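Local coordinates for protein probable N-glycosylase/DNA lyase (Thermotoga maritima, PDB 3N0U) that belongs to the 8-oxoguanine DNA glycosylase family of helix-hairpin-helix proteins and is a probable N-glycosylase/DNA lyase, at residues A[122-127]-A[150-155]. Sequence-based numbering, arbitrary orientation.
Sequences GDPFQS and TGVEDL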
ATOM      1  N   GLY A 122       3.377  13.606   9.198  1.00 31.12           N
ATOM      2  CA  GLY A 122       2.220  14.100   9.919  1.00 30.39           C
ATOM      3  C   GLY A 122       1.413  12.991  10.568  1.00 28.98           C
ATOM      4  O   GLY A 122       1.796  11.826  10.517  1.00 28.37           O
ATOM      5  N   ASP A 123       0.293  13.353  11.191  1.00 27.15           N
ATOM      6  CA  ASP A 123      -0.594  12.354  11.761  1.00 29.52           C
ATOM      7  C   ASP A 123      -1.069  11.489  10.618  1.00 24.68           C
ATOM      8  O   ASP A 123      -1.644  12.003   9.663  1.00 26.86           O
ATOM      9  CB  ASP A 123      -1.782  13.011  12.442  1.00 33.50           C
ATOM     10  CG  ASP A 123      -2.721  12.003  13.048  1.00 45.74           C
ATOM     11  OD1 ASP A 123      -2.591  11.713  14.254  1.00 54.45           O
ATOM     12  OD2 ASP A 123      -3.579  11.482  12.312  1.00 40.81           O
ATOM     13  N   PRO A 124      -0.809  10.180  10.688  1.00 23.74           N
ATOM     14  CA  PRO A 124      -1.105   9.353   9.519  1.00 22.66           C
ATOM     15  C   PRO A 124      -2.571   9.284   9.165  1.00 20.54           C
ATOM     16  O   PRO A 124      -2.868   9.110   7.989  1.00 23.33           O
ATOM     17  CB  PRO A 124      -0.589   7.973   9.915  1.00 26.75           C
ATOM     18  CG  PRO A 124      -0.346   8.021  11.370  1.00 29.98           C
ATOM     19  CD  PRO A 124      -0.094   9.433  11.734  1.00 28.71           C
ATOM     20  N   PHE A 125      -3.473   9.445  10.128  1.00 25.64           N
ATOM     21  CA  PHE A 125      -4.894   9.396   9.799  1.00 24.44           C
ATOM     22  C   PHE A 125      -5.246  10.653   9.024  1.00 22.52           C
ATOM     23  O   PHE A 125      -6.007  10.591   8.070  1.00 23.15           O
ATOM     24  CB  PHE A 125      -5.753   9.211  11.056  1.00 29.64           C
ATOM     25  CG  PHE A 125      -5.543   7.869  11.712  1.00 31.06           C
ATOM     26  CD1 PHE A 125      -6.333   6.787  11.376  1.00 36.33           C
ATOM     27  CD2 PHE A 125      -4.504   7.683  12.612  1.00 41.38           C
ATOM     28  CE1 PHE A 125      -6.113   5.533  11.953  1.00 36.58           C
ATOM     29  CE2 PHE A 125      -4.279   6.441  13.200  1.00 41.03           C
ATOM     30  CZ  PHE A 125      -5.081   5.363  12.857  1.00 36.51           C
ATOM     31  N   GLN A 126      -4.673  11.789   9.412  1.00 22.73           N
ATOM     32  CA  GLN A 126      -4.973  13.029   8.713  1.00 25.89           C
ATOM     33  C   GLN A 126      -4.314  13.021   7.330  1.00 18.60           C
ATOM     34  O   GLN A 126      -4.909  13.465   6.348  1.00 23.97           O
ATOM     35  CB  GLN A 126      -4.531  14.236   9.530  1.00 30.02           C
ATOM     36  CG  GLN A 126      -5.242  14.346  10.855  1.00 49.80           C
ATOM     37  CD  GLN A 126      -4.855  15.588  11.607  1.00 72.60           C
ATOM     38  OE1 GLN A 126      -4.144  16.440  11.082  1.00 62.20           O
ATOM     39  NE2 GLN A 126      -5.319  15.702  12.842  1.00 91.78           N
ATOM     40  N   SER A 127      -3.092  12.510   7.248  1.00 21.71           N
ATOM     41  CA  SER A 127      -2.407  12.431   5.957  1.00 19.53           C
ATOM     42  C   SER A 127      -3.157  11.532   4.988  1.00 19.29           C
ATOM     43  O   SER A 127      -3.266  11.847   3.813  1.00 20.14           O
ATOM     44  CB  SER A 127      -0.964  11.958   6.141  1.00 21.27           C
ATOM     45  OG  SER A 127      -0.251  12.957   6.849  1.00 25.33           O
ATOM     46  N   THR A 150       6.221   4.206   3.493  1.00 17.29           N
ATOM     47  CA  THR A 150       7.174   5.205   3.962  1.00 19.12           C
ATOM     48  C   THR A 150       7.505   5.005   5.448  1.00 19.91           C
ATOM     49  O   THR A 150       8.164   5.838   6.056  1.00 20.76           O
ATOM     50  CB  THR A 150       6.652   6.651   3.767  1.00 19.91           C
ATOM     51  OG1 THR A 150       5.624   6.948   4.733  1.00 22.42           O
ATOM     52  CG2 THR A 150       6.126   6.832   2.380  1.00 21.71           C
ATOM     53  N   GLY A 151       7.034   3.901   6.017  1.00 18.79           N
ATOM     54  CA  GLY A 151       7.366   3.514   7.377  1.00 20.79           C
ATOM     55  C   GLY A 151       6.238   3.613   8.391  1.00 22.70           C
ATOM     56  O   GLY A 151       6.433   3.257   9.560  1.00 23.74           O
ATOM     57  N   VAL A 152       5.063   4.088   7.976  1.00 18.56           N
ATOM     58  CA  VAL A 152       3.940   4.200   8.918  1.00 18.19           C
ATOM     59  C   VAL A 152       3.414   2.817   9.319  1.00 17.54           C
ATOM     60  O   VAL A 152       3.205   1.944   8.466  1.00 20.70           O
ATOM     61  CB  VAL A 152       2.789   5.057   8.335  1.00 20.05           C
ATOM     62  CG1 VAL A 152       1.544   4.987   9.213  1.00 23.69           C
ATOM     63  CG2 VAL A 152       3.244   6.521   8.165  1.00 21.55           C
ATOM     64  N   GLU A 153       3.214   2.599  10.613  1.00 20.59           N
ATOM     65  CA  GLU A 153       2.775   1.287  11.072  1.00 22.32           C
ATOM     66  C   GLU A 153       1.323   1.211  11.522  1.00 20.50           C
ATOM     67  O   GLU A 153       0.793   0.109  11.720  1.00 21.38           O
ATOM     68  CB  GLU A 153       3.707   0.801  12.186  1.00 22.89           C
ATOM     69  CG  GLU A 153       5.118   0.470  11.645  1.00 30.89           C
ATOM     70  CD  GLU A 153       6.068  -0.143  12.667  1.00 41.14           C
ATOM     71  OE1 GLU A 153       5.723  -1.200  13.261  1.00 32.94           O
ATOM     72  OE2 GLU A 153       7.178   0.418  12.845  1.00 39.69           O
ATOM     73  N   ASP A 154       0.675   2.368  11.633  1.00 22.21           N
ATOM     74  CA  ASP A 154      -0.635   2.495  12.262  1.00 23.17           C
ATOM     75  C   ASP A 154      -1.819   2.055  11.399  1.00 19.50           C
ATOM     76  O   ASP A 154      -2.930   1.898  11.925  1.00 24.22           O
ATOM     77  CB  ASP A 154      -0.861   3.970  12.641  1.00 28.81           C
ATOM     78  CG  ASP A 154       0.340   4.592  13.358  1.00 49.68           C
ATOM     79  OD1 ASP A 154       1.428   4.744  12.739  1.00 47.28           O
ATOM     80  OD2 ASP A 154       0.179   4.963  14.536  1.00 54.86           O
ATOM     81  N   LEU A 155      -1.593   1.868  10.096  1.00 20.45           N
ATOM     82  CA  LEU A 155      -2.699   1.751   9.124  1.00 20.34           C
ATOM     83  C   LEU A 155      -2.755   0.387   8.455  1.00 19.75           C
ATOM     84  O   LEU A 155      -1.726  -0.201   8.174  1.00 20.72           O
ATOM     85  CB  LEU A 155      -2.560   2.820   8.032  1.00 22.48           C
ATOM     86  CG  LEU A 155      -2.418   4.271   8.521  1.00 22.01           C
ATOM     87  CD1 LEU A 155      -2.361   5.209   7.297  1.00 20.56           C
ATOM     88  CD2 LEU A 155      -3.562   4.655   9.487  1.00 21.05           C
TER
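Pro124 and Phe125, in the N-capped first turn of helix 124-134, pack against Val152, Asp154 and Leu155 in the linker between helices 140-148 and 160-168 of this all-alpha fold of the helix-hairpin-helix clan. The contact is mostly apolar, with no hydrogen bond across it. Leu155 CD2 sits over one face of the Phe125 ring in a CH-pi contact, 3.8 Å from the ring centroid and 19° off the normal, displaced toward the CE1-CZ edge of the ring. The other methyl of Leu155, CD1, reaches Pro124 CB at 4.2 Å. Pro124 CB also meets Val152 CG1 at 3.7 Å; chi1 of 171° sets this branch anti to the backbone N and turns it to the proline ring. Pro124 CG touches the carboxylate of Asp154, with OD1 at 4.0 Å. Around these contacts, Val152 and Leu155 rest on Leu147 of helix 140-148, and Glu188 of helix 181-198 touches both Phe125 and Leu155. Gly151, with positive phi, is the C' residue of the Schellman motif that ends helix 140-148 and leads the chain into Val152. On the other segment, Asp123 is the N-cap: its OD2 takes a weak bond from Phe125 N and, through its anti lone pair, a straighter one from Gln126 N at 3.1 Å.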